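Local coordinates for protein putative mandelate racemase (Salmonella typhimurium, PDB 2O56) that is of unknown function but belongs to the mandelate racemase branch of the enolase superfamily, binds magnesium and is probably a hydro-lyase (dehydratase), at residues A[132-137]-A[166-171]. Residues are numbered along the deposited sequence; the frame is centred on the assembly and turned at random.
Sequences TYASQL and EGYDAI
The bridge between strands 130-135 and 170-173 in the enolase-type barrel is made by A134 and I171, whose CA atoms lie 4.6 Å apart. One backbone hydrogen bond crosses it, from A134 N to A170 O at 3.0 Å with an N-H...O angle of 160°. A170 O also lies 3.2 Å from Y133 CA, a CA-H...O contact, and A134 O receives a similar one from I171 CA; A134 O also takes the backbone N-H of K172, so the two bonds bracket I171 in the parallel pattern. With helix 153-165 connecting them, these adjacent strands form a beta-alpha-beta crossover; 130-135 pairs with 347-350 on its other side and 170-173 with 217-221, so the bridge helps close the barrel wall. Y133 CB rests 3.7 Å from A170 CB. A chi1 of 68° sets Y133 CG between the backbone N and carbonyl carbon, sending the ring off A170 to the metal site, where its side chain lies about 4 Å from that of the magnesium ligand E247 and its OH hydrogen-bonds to Q321 OE1 and K172 NZ. Beyond the bridge, the L137 and I171 side chains cross at about a right angle, the methyl CD2 of L137 meeting I171 CB at 3.5 Å and also nearing CG1, CG2 and CD1. At the other end, the Y168 ring turns its edge to T132 O, 4.0 Å from CD1, and A134 CB approaches this ring obliquely. D169 OD1 forms a salt bridge with R131.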
ATOM      1  N   THR A 132      -1.874  35.092  20.521  1.00 24.54           N
ATOM      2  CA  THR A 132      -0.653  34.621  21.172  1.00 29.14           C
ATOM      3  C   THR A 132      -0.992  33.683  22.326  1.00 30.71           C
ATOM      4  O   THR A 132      -2.042  33.818  22.960  1.00 31.80           O
ATOM      5  CB  THR A 132       0.227  35.814  21.619  1.00 31.78           C
ATOM      6  OG1 THR A 132       0.500  36.639  20.481  1.00 44.54           O
ATOM      7  CG2 THR A 132       1.528  35.358  22.171  1.00 34.83           C
ATOM      8  N   TYR A 133      -0.126  32.708  22.577  1.00 29.04           N
ATOM      9  CA  TYR A 133      -0.197  31.958  23.826  1.00 26.75           C
ATOM     10  C   TYR A 133       0.996  32.206  24.743  1.00 28.14           C
ATOM     11  O   TYR A 133       2.075  32.579  24.283  1.00 27.13           O
ATOM     12  CB  TYR A 133      -0.437  30.463  23.596  1.00 26.68           C
ATOM     13  CG  TYR A 133       0.682  29.654  22.951  1.00 27.18           C
ATOM     14  CD1 TYR A 133       1.752  29.169  23.702  1.00 27.80           C
ATOM     15  CD2 TYR A 133       0.631  29.327  21.597  1.00 25.35           C
ATOM     16  CE1 TYR A 133       2.774  28.395  23.109  1.00 24.69           C
ATOM     17  CE2 TYR A 133       1.643  28.552  20.994  1.00 26.91           C
ATOM     18  CZ  TYR A 133       2.703  28.085  21.767  1.00 29.17           C
ATOM     19  OH  TYR A 133       3.706  27.319  21.199  1.00 28.39           O
ATOM     20  N   ALA A 134       0.774  32.010  26.041  1.00 28.62           N
ATOM     21  CA  ALA A 134       1.832  32.064  27.045  1.00 29.79           C
ATOM     22  C   ALA A 134       2.527  30.712  27.079  1.00 27.26           C
ATOM     23  O   ALA A 134       1.903  29.702  27.405  1.00 30.17           O
ATOM     24  CB  ALA A 134       1.228  32.365  28.423  1.00 28.66           C
ATOM     25  N   SER A 135       3.807  30.688  26.719  1.00 26.74           N
ATOM     26  CA  SER A 135       4.509  29.416  26.453  1.00 27.60           C
ATOM     27  C   SER A 135       5.323  28.982  27.675  1.00 35.50           C
ATOM     28  O   SER A 135       5.898  29.823  28.367  1.00 40.29           O
ATOM     29  CB  SER A 135       5.456  29.571  25.258  1.00 31.87           C
ATOM     30  OG  SER A 135       5.930  28.302  24.801  1.00 29.78           O
ATOM     31  N   GLN A 136       5.357  27.669  27.921  1.00 30.60           N
ATOM     32  CA  GLN A 136       6.191  27.032  28.951  1.00 33.55           C
ATOM     33  C   GLN A 136       5.926  27.431  30.415  1.00 31.02           C
ATOM     34  O   GLN A 136       6.840  27.829  31.143  1.00 31.87           O
ATOM     35  CB  GLN A 136       7.692  27.070  28.607  1.00 35.83           C
ATOM     36  CG  GLN A 136       8.058  26.793  27.129  1.00 38.31           C
ATOM     37  CD  GLN A 136       7.827  25.342  26.657  1.00 45.77           C
ATOM     38  OE1 GLN A 136       7.283  24.504  27.375  1.00 59.73           O
ATOM     39  NE2 GLN A 136       8.245  25.057  25.426  1.00 46.68           N
ATOM     40  N   LEU A 137       4.673  27.289  30.831  1.00 29.75           N
ATOM     41  CA  LEU A 137       4.203  27.648  32.164  1.00 33.10           C
ATOM     42  C   LEU A 137       4.820  26.873  33.321  1.00 41.68           C
ATOM     43  O   LEU A 137       4.685  27.288  34.468  1.00 45.76           O
ATOM     44  CB  LEU A 137       2.680  27.496  32.242  1.00 28.24           C
ATOM     45  CG  LEU A 137       1.797  28.736  32.151  1.00 44.93           C
ATOM     46  CD1 LEU A 137       2.237  29.712  31.078  1.00 41.89           C
ATOM     47  CD2 LEU A 137       0.399  28.278  31.910  1.00 38.00           C
ATOM     48  N   GLU A 166      -3.384  38.555  32.274  1.00 40.64           N
ATOM     49  CA  GLU A 166      -2.644  39.468  31.396  1.00 35.18           C
ATOM     50  C   GLU A 166      -3.207  39.553  29.975  1.00 35.42           C
ATOM     51  O   GLU A 166      -2.685  40.287  29.148  1.00 41.60           O
ATOM     52  CB  GLU A 166      -1.175  39.066  31.320  1.00 34.94           C
ATOM     53  CG  GLU A 166      -0.436  39.105  32.646  1.00 39.94           C
ATOM     54  CD  GLU A 166       1.019  38.769  32.476  1.00 50.54           C
ATOM     55  OE1 GLU A 166       1.434  38.527  31.312  1.00 45.45           O
ATOM     56  OE2 GLU A 166       1.750  38.747  33.488  1.00 49.70           O
ATOM     57  N   GLY A 167      -4.250  38.789  29.684  1.00 35.18           N
ATOM     58  CA  GLY A 167      -4.881  38.859  28.377  1.00 36.65           C
ATOM     59  C   GLY A 167      -4.738  37.652  27.466  1.00 37.38           C
ATOM     60  O   GLY A 167      -5.246  37.663  26.345  1.00 38.88           O
ATOM     61  N   TYR A 168      -4.041  36.617  27.931  1.00 37.86           N
ATOM     62  CA  TYR A 168      -3.804  35.419  27.122  1.00 30.97           C
ATOM     63  C   TYR A 168      -4.952  34.439  27.258  1.00 32.66           C
ATOM     64  O   TYR A 168      -5.334  34.073  28.365  1.00 39.78           O
ATOM     65  CB  TYR A 168      -2.468  34.762  27.499  1.00 30.67           C
ATOM     66  CG  TYR A 168      -1.335  35.727  27.354  1.00 35.95           C
ATOM     67  CD1 TYR A 168      -0.867  36.075  26.090  1.00 28.98           C
ATOM     68  CD2 TYR A 168      -0.756  36.337  28.466  1.00 33.48           C
ATOM     69  CE1 TYR A 168       0.152  36.982  25.931  1.00 35.55           C
ATOM     70  CE2 TYR A 168       0.271  37.248  28.317  1.00 31.92           C
ATOM     71  CZ  TYR A 168       0.718  37.562  27.039  1.00 35.41           C
ATOM     72  OH  TYR A 168       1.727  38.458  26.859  1.00 35.12           O
ATOM     73  N   ASP A 169      -5.516  34.026  26.125  1.00 30.72           N
ATOM     74  CA  ASP A 169      -6.559  33.009  26.127  1.00 29.64           C
ATOM     75  C   ASP A 169      -6.046  31.630  25.693  1.00 31.82           C
ATOM     76  O   ASP A 169      -6.819  30.763  25.303  1.00 34.17           O
ATOM     77  CB  ASP A 169      -7.798  33.452  25.319  1.00 32.45           C
ATOM     78  CG  ASP A 169      -7.519  33.618  23.829  1.00 40.18           C
ATOM     79  OD1 ASP A 169      -6.372  33.412  23.389  1.00 37.89           O
ATOM     80  OD2 ASP A 169      -8.462  33.960  23.089  1.00 37.67           O
ATOM     81  N   ALA A 170      -4.735  31.446  25.771  1.00 29.73           N
ATOM     82  CA  ALA A 170      -4.143  30.138  25.548  1.00 29.15           C
ATOM     83  C   ALA A 170      -2.784  30.060  26.202  1.00 26.27           C
ATOM     84  O   ALA A 170      -2.069  31.071  26.326  1.00 28.93           O
ATOM     85  CB  ALA A 170      -4.040  29.837  24.058  1.00 29.74           C
ATOM     86  N   ILE A 171      -2.449  28.848  26.638  1.00 26.08           N
ATOM     87  CA  ILE A 171      -1.220  28.577  27.345  1.00 21.95           C
ATOM     88  C   ILE A 171      -0.636  27.272  26.799  1.00 28.44           C
ATOM     89  O   ILE A 171      -1.367  26.410  26.307  1.00 27.36           O
ATOM     90  CB  ILE A 171      -1.444  28.481  28.894  1.00 33.03           C
ATOM     91  CG1 ILE A 171      -2.351  27.306  29.270  1.00 31.18           C
ATOM     92  CG2 ILE A 171      -2.060  29.790  29.453  1.00 25.74           C
ATOM     93  CD1 ILE A 171      -1.599  26.045  29.701  1.00 34.07           C
TER
HETATM   94  O   HOH W   1      -4.024  35.193  23.292  1.00 30.38           O